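Local atomic coordinates of GDP-L-fucose synthase (Campylobacter jejuni subsp. jejuni serotype O:2, PDB entry 7M13), a protein that binds NADPH and acts as a GDP-D-glycero-L-gluco-heptose synthase, a nucleotide-sugar oxidoreductase of capsular polysaccharide biosynthesis. Residues F83-E86 against N87-Q91. Sequence-based numbering, arbitrary orientation.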
loop_
_atom_site.group_PDB
_atom_site.type_symbol
_atom_site.label_atom_id
_atom_site.label_comp_id
_atom_site.label_asym_id
_atom_site.label_seq_id
_atom_site.Cartn_x
_atom_site.Cartn_y
_atom_site.Cartn_z
ATOM N N PHE B 83 -9.352 -2.585 8.199
ATOM C CA PHE B 83 -8.329 -1.548 8.445
ATOM C C PHE B 83 -7.654 -1.146 7.137
ATOM O O PHE B 83 -7.271 0.025 6.956
ATOM C CB PHE B 83 -7.241 -1.994 9.415
ATOM C CG PHE B 83 -7.733 -2.225 10.805
ATOM C CD1 PHE B 83 -7.234 -3.287 11.502
ATOM C CD2 PHE B 83 -8.650 -1.387 11.399
ATOM C CE1 PHE B 83 -7.674 -3.550 12.782
ATOM C CE2 PHE B 83 -9.107 -1.667 12.680
ATOM C CZ PHE B 83 -8.599 -2.730 13.361
ATOM N N ILE B 84 -7.383 -2.124 6.285
ATOM C CA ILE B 84 -6.655 -1.813 5.036
ATOM C C ILE B 84 -7.668 -1.362 3.982
ATOM O O ILE B 84 -7.455 -0.297 3.365
ATOM C CB ILE B 84 -5.707 -2.933 4.573
ATOM C CG1 ILE B 84 -5.001 -2.501 3.276
ATOM C CG2 ILE B 84 -6.352 -4.307 4.439
ATOM C CD1 ILE B 84 -3.781 -3.291 2.963
ATOM N N TYR B 85 -8.787 -2.056 3.782
ATOM C CA TYR B 85 -9.737 -1.615 2.738
ATOM C C TYR B 85 -10.286 -0.205 3.019
ATOM O O TYR B 85 -10.270 0.650 2.117
ATOM C CB TYR B 85 -10.852 -2.640 2.563
ATOM C CG TYR B 85 -11.921 -2.179 1.610
ATOM C CD1 TYR B 85 -11.681 -2.095 0.249
ATOM C CD2 TYR B 85 -13.130 -1.719 2.057
ATOM C CE1 TYR B 85 -12.633 -1.631 -0.648
ATOM C CE2 TYR B 85 -14.098 -1.245 1.186
ATOM C CZ TYR B 85 -13.855 -1.208 -0.178
ATOM O OH TYR B 85 -14.806 -0.716 -1.035
ATOM N N GLU B 86 -10.880 -0.005 4.176
ATOM C CA GLU B 86 -11.629 1.237 4.444
ATOM C C GLU B 86 -10.662 2.412 4.365
ATOM O O GLU B 86 -10.994 3.449 3.778
ATOM C CB GLU B 86 -12.396 1.133 5.757
ATOM C CG GLU B 86 -13.549 0.161 5.634
ATOM C CD GLU B 86 -14.527 0.163 6.784
ATOM O OE1 GLU B 86 -14.686 1.228 7.432
ATOM O OE2 GLU B 86 -15.137 -0.919 7.022
ATOM N N ASN B 87 -9.485 2.269 4.995
ATOM C CA ASN B 87 -8.537 3.403 5.053
ATOM C C ASN B 87 -7.944 3.643 3.668
ATOM O O ASN B 87 -7.791 4.791 3.287
ATOM C CB ASN B 87 -7.501 3.209 6.159
ATOM C CG ASN B 87 -8.172 3.340 7.519
ATOM O OD1 ASN B 87 -8.860 4.348 7.786
ATOM N ND2 ASN B 87 -7.967 2.374 8.388
ATOM N N LEU B 88 -7.622 2.587 2.918
ATOM C CA LEU B 88 -7.179 2.840 1.518
ATOM C C LEU B 88 -8.275 3.566 0.742
ATOM O O LEU B 88 -7.960 4.450 -0.046
ATOM C CB LEU B 88 -6.783 1.534 0.810
ATOM C CG LEU B 88 -5.501 0.866 1.264
ATOM C CD1 LEU B 88 -5.298 -0.426 0.496
ATOM C CD2 LEU B 88 -4.293 1.774 1.106
ATOM N N MET B 89 -9.545 3.174 0.875
ATOM C CA MET B 89 -10.613 3.829 0.104
ATOM C C MET B 89 -10.744 5.309 0.523
ATOM O O MET B 89 -10.833 6.165 -0.372
ATOM C CB MET B 89 -11.961 3.130 0.215
ATOM C CG MET B 89 -11.992 1.713 -0.431
ATOM S SD MET B 89 -11.620 1.726 -2.192
ATOM C CE MET B 89 -12.874 2.864 -2.749
ATOM N N ILE B 90 -10.745 5.594 1.807
ATOM C CA ILE B 90 -10.847 6.988 2.293
ATOM C C ILE B 90 -9.698 7.796 1.685
ATOM O O ILE B 90 -9.893 8.875 1.122
ATOM C CB ILE B 90 -10.878 7.030 3.820
ATOM C CG1 ILE B 90 -12.179 6.421 4.346
ATOM C CG2 ILE B 90 -10.705 8.475 4.268
ATOM C CD1 ILE B 90 -12.165 6.180 5.827
ATOM N N GLN B 91 -8.491 7.302 1.884
ATOM C CA GLN B 91 -7.260 7.968 1.418
ATOM C C GLN B 91 -7.352 8.189 -0.090
ATOM O O GLN B 91 -7.122 9.338 -0.590
ATOM C CB GLN B 91 -6.015 7.148 1.763
ATOM C CG GLN B 91 -5.729 7.058 3.260
ATOM C CD GLN B 91 -4.798 5.949 3.678
ATOM O OE1 GLN B 91 -4.721 5.661 4.883
ATOM N NE2 GLN B 91 -4.169 5.275 2.734
#
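Asn87 turns its amide back along the helix, and ND2 donates a hydrogen bond of 2.8 Å to the carbonyl oxygen Phe83 O. The donor lies in the carbonyl plane, on a lone pair, though the N-H...O angle of 145° is bent. With CG beside the backbone N (chi1 -70°), the short side chain can reach an oxygen one turn earlier, which suits asparagine here; its OD1 accepts from the backbone N of Leu70, so both ends of this buried amide are satisfied and its rotation is fixed. Ordinary i to i+4 bonds follow: Leu88 N to Ile84 O, Met89 N to Tyr85 O, and Ile90 N to Glu86 O, each 2.9 Å.

Outside this backbone, Met89 CG sits over one face of the Tyr85 ring, 3.7 Å from its centroid, in a CH-pi contact. The unbranched methionine chain bends at chi2 (-60°), which brings SD obliquely beside the same ring as a Met-aromatic contact. Ile84 and Leu88 run side by side, and Ile84 CG1 packs tightly against Leu88 CD1 at 3.5 Å. This largely apolar face suits a subunit interface: the Tyr85 ring stacks on His96 of the second subunit, and Ile84 packs on Ile149 of that subunit.

Asn87 also touches Val69, and Ile90 touches the bound NADP, placing this turn of helix 80-100 beside the cofactor in a beta-alpha-beta unit of the Rossmann fold, between strands 63-66 and 105-111.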